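Long-range contact in leucyl aminopeptidase (Trypanosoma brucei brucei, PDB 5NTD), which probably removes leucine and other amino-terminal residues from peptides, as a two-metal M17 family aminopeptidase that binds the inhibitor bestatin: residues A427-C439 with T507-R519. Residues are numbered along the deposited sequence; the frame is centred on the assembly and turned at random. Where two conformers were deposited one is given.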
ATOM      1  N   ALA G 427     -15.952 -39.011   8.936  1.00 27.11           N
ATOM      2  CA  ALA G 427     -16.178 -39.157  10.384  1.00 26.76           C
ATOM      3  C   ALA G 427     -16.021 -37.838  11.129  1.00 26.69           C
ATOM      4  O   ALA G 427     -16.820 -37.509  11.991  1.00 27.81           O
ATOM      5  CB  ALA G 427     -15.223 -40.206  10.971  1.00 26.72           C
ATOM      6  N   MET G 428     -14.972 -37.093  10.807  1.00 26.16           N
ATOM      7  CA  MET G 428     -14.782 -35.752  11.429  1.00 25.43           C
ATOM      8  C   MET G 428     -15.873 -34.765  11.028  1.00 24.05           C
ATOM      9  O   MET G 428     -16.397 -34.031  11.850  1.00 24.90           O
ATOM     10  CB  MET G 428     -13.420 -35.197  11.111  1.00 26.01           C
ATOM     11  CG  MET G 428     -13.071 -33.942  11.898  1.00 26.03           C
ATOM     12  SD  MET G 428     -13.087 -34.158  13.687  1.00 26.95           S
ATOM     13  CE  MET G 428     -11.583 -35.067  13.948  1.00 26.78           C
ATOM     14  N   LEU G 429     -16.277 -34.830   9.781  1.00 24.16           N
ATOM     15  CA  LEU G 429     -17.448 -34.030   9.332  1.00 25.47           C
ATOM     16  C   LEU G 429     -18.758 -34.334  10.099  1.00 25.90           C
ATOM     17  O   LEU G 429     -19.508 -33.442  10.477  1.00 23.94           O
ATOM     18  CB  LEU G 429     -17.716 -34.182   7.841  1.00 25.12           C
ATOM     19  CG  LEU G 429     -16.673 -33.536   6.937  1.00 25.75           C
ATOM     20  CD1 LEU G 429     -16.879 -33.995   5.499  1.00 25.00           C
ATOM     21  CD2 LEU G 429     -16.712 -32.019   7.025  1.00 26.77           C
ATOM     22  N   ARG G 430     -19.013 -35.637  10.263  1.00 28.15           N
ATOM     23  CA  ARG G 430     -20.177 -36.138  11.050  1.00 28.00           C
ATOM     24  C   ARG G 430     -20.071 -35.597  12.488  1.00 27.44           C
ATOM     25  O   ARG G 430     -21.033 -35.053  13.025  1.00 26.71           O
ATOM     26  CB  ARG G 430     -20.329 -37.679  11.041  1.00 27.30           C
ATOM     27  N   ALA G 431     -18.882 -35.695  13.065  1.00 25.93           N
ATOM     28  CA  ALA G 431     -18.665 -35.183  14.421  1.00 27.14           C
ATOM     29  C   ALA G 431     -18.908 -33.665  14.541  1.00 27.60           C
ATOM     30  O   ALA G 431     -19.450 -33.167  15.522  1.00 28.00           O
ATOM     31  CB  ALA G 431     -17.255 -35.505  14.887  1.00 27.97           C
ATOM     32  N   GLY G 432     -18.524 -32.947  13.503  1.00 27.93           N
ATOM     33  CA  GLY G 432     -18.824 -31.519  13.427  1.00 28.35           C
ATOM     34  C   GLY G 432     -20.319 -31.192  13.401  1.00 29.57           C
ATOM     35  O   GLY G 432     -20.765 -30.249  14.080  1.00 29.33           O
ATOM     36  N   ARG G 433     -21.068 -31.934  12.597  1.00 28.78           N
ATOM     37  CA  ARG G 433     -22.510 -31.732  12.480  1.00 30.24           C
ATOM     38  C   ARG G 433     -23.259 -32.091  13.762  1.00 31.58           C
ATOM     39  O   ARG G 433     -24.228 -31.454  14.128  1.00 31.49           O
ATOM     40  CB  ARG G 433     -23.074 -32.492  11.297  1.00 33.19           C
ATOM     41  CG  ARG G 433     -22.813 -31.830   9.950  1.00 35.82           C
ATOM     42  CD  ARG G 433     -23.487 -32.552   8.777  1.00 38.96           C
ATOM     43  NE  ARG G 433     -22.516 -33.401   8.069  1.00 46.09           N
ATOM     44  CZ  ARG G 433     -22.402 -34.733   8.126  1.00 50.79           C
ATOM     45  NH1 ARG G 433     -23.238 -35.490   8.845  1.00 59.27           N
ATOM     46  NH2 ARG G 433     -21.421 -35.293   7.440  1.00 48.35           N
ATOM     47  N   GLU G 434     -22.801 -33.144  14.413  1.00 32.47           N
ATOM     48  CA  GLU G 434     -23.408 -33.605  15.676  0.50 33.83           C
ATOM     49  C   GLU G 434     -23.072 -32.675  16.839  1.00 33.09           C
ATOM     50  O   GLU G 434     -23.937 -32.309  17.619  1.00 31.08           O
ATOM     51  CB  GLU G 434     -22.954 -35.017  16.043  0.50 35.61           C
ATOM     52  CG  GLU G 434     -23.614 -36.110  15.220  0.50 37.15           C
ATOM     53  CD  GLU G 434     -25.103 -36.259  15.529  0.50 37.99           C
ATOM     54  OE1 GLU G 434     -25.473 -36.305  16.736  0.50 37.42           O
ATOM     55  OE2 GLU G 434     -25.877 -36.375  14.560  0.50 37.25           O
ATOM     56  N   SER G 435     -21.794 -32.304  16.943  1.00 31.45           N
ATOM     57  CA  SER G 435     -21.321 -31.426  18.035  1.00 28.67           C
ATOM     58  C   SER G 435     -21.727 -29.975  17.875  1.00 27.29           C
ATOM     59  O   SER G 435     -21.713 -29.211  18.828  1.00 27.06           O
ATOM     60  CB  SER G 435     -19.813 -31.478  18.152  1.00 29.70           C
ATOM     61  OG  SER G 435     -19.182 -30.875  17.009  1.00 28.56           O
ATOM     62  N   GLY G 436     -22.029 -29.584  16.655  1.00 25.80           N
ATOM     63  CA  GLY G 436     -22.242 -28.153  16.322  1.00 24.60           C
ATOM     64  C   GLY G 436     -20.969 -27.406  15.901  1.00 23.78           C
ATOM     65  O   GLY G 436     -21.030 -26.304  15.370  1.00 23.20           O
ATOM     66  N   GLU G 437     -19.817 -28.010  16.180  1.00 23.47           N
ATOM     67  CA  GLU G 437     -18.486 -27.417  15.877  1.00 22.69           C
ATOM     68  C   GLU G 437     -18.089 -27.828  14.471  1.00 22.63           C
ATOM     69  O   GLU G 437     -17.288 -28.738  14.235  1.00 23.35           O
ATOM     70  CB  GLU G 437     -17.484 -27.767  16.958  1.00 22.90           C
ATOM     71  CG  GLU G 437     -17.916 -27.117  18.274  1.00 23.22           C
ATOM     72  CD  GLU G 437     -17.009 -27.331  19.459  1.00 22.95           C
ATOM     73  OE1 GLU G 437     -16.004 -28.035  19.324  1.00 23.41           O
ATOM     74  OE2 GLU G 437     -17.324 -26.764  20.543  1.00 24.16           O
ATOM     75  N   THR G 438     -18.761 -27.186  13.527  1.00 22.47           N
ATOM     76  CA  THR G 438     -18.837 -27.659  12.136  1.00 22.83           C
ATOM     77  C   THR G 438     -17.519 -27.495  11.371  1.00 23.02           C
ATOM     78  O   THR G 438     -16.754 -26.614  11.656  1.00 23.71           O
ATOM     79  CB  THR G 438     -19.933 -26.943  11.340  1.00 22.86           C
ATOM     80  OG1 THR G 438     -19.842 -25.546  11.585  1.00 22.91           O
ATOM     81  CG2 THR G 438     -21.297 -27.423  11.765  1.00 22.79           C
ATOM     82  N   CYS G 439     -17.301 -28.403  10.436  1.00 23.45           N
ATOM     83  CA  CYS G 439     -16.162 -28.439   9.549  1.00 24.05           C
ATOM     84  C   CYS G 439     -16.592 -28.530   8.091  1.00 24.40           C
ATOM     85  O   CYS G 439     -17.739 -28.820   7.778  1.00 24.33           O
ATOM     86  CB  CYS G 439     -15.216 -29.623   9.876  1.00 24.17           C
ATOM     87  SG  CYS G 439     -14.638 -29.618  11.572  1.00 25.75           S
ATOM     88  N   THR G 507     -14.482 -18.678  21.177  1.00 24.11           N
ATOM     89  CA  THR G 507     -15.694 -19.507  21.088  1.00 23.75           C
ATOM     90  C   THR G 507     -15.570 -20.836  21.852  1.00 24.54           C
ATOM     91  O   THR G 507     -16.546 -21.517  22.062  1.00 25.34           O
ATOM     92  CB  THR G 507     -16.028 -19.865  19.624  1.00 22.32           C
ATOM     93  OG1 THR G 507     -14.874 -20.458  19.023  1.00 21.68           O
ATOM     94  CG2 THR G 507     -16.429 -18.665  18.872  1.00 22.86           C
ATOM     95  N   GLY G 508     -14.349 -21.226  22.169  1.00 25.22           N
ATOM     96  CA  GLY G 508     -14.074 -22.550  22.713  1.00 25.73           C
ATOM     97  C   GLY G 508     -14.338 -23.664  21.706  1.00 27.63           C
ATOM     98  O   GLY G 508     -14.622 -24.806  22.075  1.00 28.04           O
ATOM     99  N   PHE G 509     -14.231 -23.345  20.430  1.00 26.95           N
ATOM    100  CA  PHE G 509     -14.386 -24.338  19.343  1.00 26.97           C
ATOM    101  C   PHE G 509     -13.239 -25.329  19.362  1.00 27.29           C
ATOM    102  O   PHE G 509     -12.079 -24.953  19.464  1.00 28.20           O
ATOM    103  CB  PHE G 509     -14.419 -23.611  17.990  1.00 26.94           C
ATOM    104  CG  PHE G 509     -14.608 -24.495  16.785  1.00 26.81           C
ATOM    105  CD1 PHE G 509     -13.556 -25.256  16.275  1.00 26.81           C
ATOM    106  CD2 PHE G 509     -15.796 -24.466  16.084  1.00 26.61           C
ATOM    107  CE1 PHE G 509     -13.717 -26.010  15.125  1.00 26.10           C
ATOM    108  CE2 PHE G 509     -15.965 -25.222  14.944  1.00 26.13           C
ATOM    109  CZ  PHE G 509     -14.932 -25.988  14.462  1.00 26.16           C
ATOM    110  N   GLY G 510     -13.584 -26.590  19.220  1.00 27.40           N
ATOM    111  CA  GLY G 510     -12.601 -27.665  19.016  1.00 27.26           C
ATOM    112  C   GLY G 510     -12.752 -28.850  19.952  1.00 26.55           C
ATOM    113  O   GLY G 510     -12.792 -30.008  19.497  1.00 29.03           O
ATOM    114  N   PRO G 511     -12.804 -28.605  21.260  1.00 24.80           N
ATOM    115  CA  PRO G 511     -12.873 -29.731  22.199  1.00 24.44           C
ATOM    116  C   PRO G 511     -14.087 -30.636  22.053  1.00 24.04           C
ATOM    117  O   PRO G 511     -13.950 -31.842  22.005  1.00 24.66           O
ATOM    118  CB  PRO G 511     -12.876 -29.047  23.557  1.00 24.29           C
ATOM    119  CG  PRO G 511     -12.106 -27.798  23.314  1.00 24.24           C
ATOM    120  CD  PRO G 511     -12.521 -27.350  21.950  1.00 24.30           C
ATOM    121  N   ALA G 512     -15.259 -30.053  21.931  1.00 24.89           N
ATOM    122  CA  ALA G 512     -16.496 -30.831  21.758  1.00 25.03           C
ATOM    123  C   ALA G 512     -16.479 -31.625  20.448  1.00 25.91           C
ATOM    124  O   ALA G 512     -16.971 -32.745  20.372  1.00 25.34           O
ATOM    125  CB  ALA G 512     -17.721 -29.945  21.808  1.00 25.81           C
ATOM    126  N   LEU G 513     -15.932 -31.015  19.408  1.00 26.37           N
ATOM    127  CA  LEU G 513     -15.719 -31.700  18.109  1.00 27.14           C
ATOM    128  C   LEU G 513     -14.937 -33.006  18.333  1.00 26.90           C
ATOM    129  O   LEU G 513     -15.347 -34.067  17.888  1.00 28.14           O
ATOM    130  CB  LEU G 513     -14.945 -30.816  17.131  1.00 27.12           C
ATOM    131  CG  LEU G 513     -14.518 -31.420  15.786  1.00 28.04           C
ATOM    132  CD1 LEU G 513     -15.726 -31.848  14.985  1.00 28.83           C
ATOM    133  CD2 LEU G 513     -13.716 -30.387  15.025  1.00 27.57           C
ATOM    134  N   LEU G 514     -13.824 -32.890  19.032  1.00 26.04           N
ATOM    135  CA  LEU G 514     -12.994 -34.046  19.339  1.00 26.49           C
ATOM    136  C   LEU G 514     -13.756 -35.094  20.200  1.00 26.78           C
ATOM    137  O   LEU G 514     -13.680 -36.285  19.950  1.00 27.77           O
ATOM    138  CB  LEU G 514     -11.731 -33.642  20.076  1.00 26.63           C
ATOM    139  CG  LEU G 514     -10.695 -32.863  19.282  1.00 27.31           C
ATOM    140  CD1 LEU G 514      -9.552 -32.417  20.178  1.00 27.40           C
ATOM    141  CD2 LEU G 514     -10.153 -33.716  18.134  1.00 27.44           C
ATOM    142  N   THR G 515     -14.459 -34.611  21.209  1.00 26.16           N
ATOM    143  CA  THR G 515     -15.186 -35.484  22.090  1.00 26.71           C
ATOM    144  C   THR G 515     -16.165 -36.330  21.276  1.00 28.12           C
ATOM    145  O   THR G 515     -16.231 -37.539  21.434  1.00 27.06           O
ATOM    146  CB  THR G 515     -15.919 -34.707  23.177  1.00 26.39           C
ATOM    147  OG1 THR G 515     -14.945 -34.022  23.981  1.00 25.16           O
ATOM    148  CG2 THR G 515     -16.711 -35.664  24.086  1.00 26.98           C
ATOM    149  N   GLU G 516     -16.878 -35.670  20.374  1.00 29.14           N
ATOM    150  CA  GLU G 516     -17.875 -36.327  19.544  1.00 29.57           C
ATOM    151  C   GLU G 516     -17.196 -37.275  18.571  1.00 31.49           C
ATOM    152  O   GLU G 516     -17.663 -38.406  18.343  1.00 33.76           O
ATOM    153  CB  GLU G 516     -18.734 -35.308  18.841  1.00 30.20           C
ATOM    154  CG  GLU G 516     -19.767 -35.892  17.888  1.00 32.84           C
ATOM    155  CD  GLU G 516     -20.798 -36.797  18.574  1.00 34.57           C
ATOM    156  OE1 GLU G 516     -21.059 -36.622  19.787  1.00 32.80           O
ATOM    157  OE2 GLU G 516     -21.329 -37.707  17.887  1.00 39.40           O
ATOM    158  N   TYR G 517     -16.070 -36.845  18.017  1.00 31.19           N
ATOM    159  CA  TYR G 517     -15.281 -37.710  17.113  1.00 29.51           C
ATOM    160  C   TYR G 517     -14.840 -39.011  17.852  1.00 29.11           C
ATOM    161  O   TYR G 517     -15.010 -40.133  17.345  1.00 27.75           O
ATOM    162  CB  TYR G 517     -14.066 -36.954  16.514  1.00 28.25           C
ATOM    163  CG  TYR G 517     -13.109 -37.816  15.690  1.00 26.59           C
ATOM    164  CD1 TYR G 517     -13.417 -38.195  14.408  1.00 26.76           C
ATOM    165  CD2 TYR G 517     -11.941 -38.297  16.242  1.00 26.58           C
ATOM    166  CE1 TYR G 517     -12.572 -39.040  13.680  1.00 26.96           C
ATOM    167  CE2 TYR G 517     -11.087 -39.137  15.535  1.00 26.29           C
ATOM    168  CZ  TYR G 517     -11.406 -39.513  14.268  1.00 26.48           C
ATOM    169  OH  TYR G 517     -10.562 -40.342  13.562  1.00 27.03           O
ATOM    170  N   PHE G 518     -14.289 -38.831  19.030  1.00 29.61           N
ATOM    171  CA  PHE G 518     -13.839 -39.981  19.863  1.00 33.32           C
ATOM    172  C   PHE G 518     -15.011 -40.952  20.203  1.00 33.93           C
ATOM    173  O   PHE G 518     -14.868 -42.151  20.139  1.00 32.95           O
ATOM    174  CB  PHE G 518     -13.213 -39.528  21.181  1.00 33.31           C
ATOM    175  CG  PHE G 518     -11.971 -38.717  21.033  1.00 30.95           C
ATOM    176  CD1 PHE G 518     -11.151 -38.853  19.945  1.00 32.17           C
ATOM    177  CD2 PHE G 518     -11.616 -37.822  22.022  1.00 31.35           C
ATOM    178  CE1 PHE G 518      -9.988 -38.086  19.822  1.00 32.32           C
ATOM    179  CE2 PHE G 518     -10.471 -37.061  21.925  1.00 30.71           C
ATOM    180  CZ  PHE G 518      -9.646 -37.203  20.819  1.00 32.22           C
ATOM    181  N   ARG G 519     -16.163 -40.372  20.482  1.00 35.08           N
ATOM    182  CA  ARG G 519     -17.390 -41.120  20.808  1.00 38.61           C
ATOM    183  C   ARG G 519     -17.781 -42.139  19.734  1.00 39.37           C
ATOM    184  O   ARG G 519     -18.217 -43.231  20.070  1.00 35.88           O
ATOM    185  CB  ARG G 519     -18.593 -40.200  21.010  1.00 43.08           C
ATOM    186  CG  ARG G 519     -19.118 -40.119  22.425  1.00 52.51           C
ATOM    187  CD  ARG G 519     -19.858 -38.833  22.759  1.00 56.85           C
ATOM    188  NE  ARG G 519     -20.987 -38.507  21.894  1.00 63.05           N
ATOM    189  CZ  ARG G 519     -22.251 -38.902  22.068  1.00 64.23           C
ATOM    190  NH1 ARG G 519     -22.609 -39.702  23.064  1.00 59.89           N
ATOM    191  NH2 ARG G 519     -23.175 -38.471  21.207  1.00 67.71           N
TER
HETATM  192  O   HOH W   1     -16.210 -27.067  22.648  1.00 28.77           O
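The first turn of helix 511-519, in the M17 catalytic domain, with G510 at the N-cap position, donates two backbone N-H groups to E437, just past the end of helix 422-435. E437 OE1 accepts from G510 N at 2.8 Å and from L513 N at 3.0 Å, the two donors arriving from opposite faces of the carboxylate, each well out of its plane. With CG anti to the carbonyl carbon (chi1 -65°) and the chain extended beyond it, the acid reaches the amino end of the helix, whose dipole would favour its negative charge. A water donates to G508 O and accepts from A512 N, its approach to OE2 being doubtfully short; R159 adds a salt bridge to OE2. Alongside, E437 CB lies over one face of the F509 ring, a CH-pi contact 4.0 Å from the centroid, while T438 O meets the ring edge in plane.

Away from this carboxylate, the axes of 427-435 and 511-519 come within 8.3 Å at 120° between their N-to-C directions, against the central sheet: M428 touches strands 395-400 and 415-419, Y517 the former. L513 is a knob in the hole formed by M428, A431, G432 and S435; its CD1 presses on G432 CA at a tight 3.5 Å, and CD2 meets C439 SG. M428, bent at chi2 and chi3, lays CE over the Y517 ring, 3.8 Å from its centroid, with SD oblique to the ring in a Met-aromatic contact and 3.7 Å from L513 CG. A431 CB packs on the Y517 backbone. S435 OG accepts from E437 N, an ST turn that ties E437 to the helix end, and donates to A431 O.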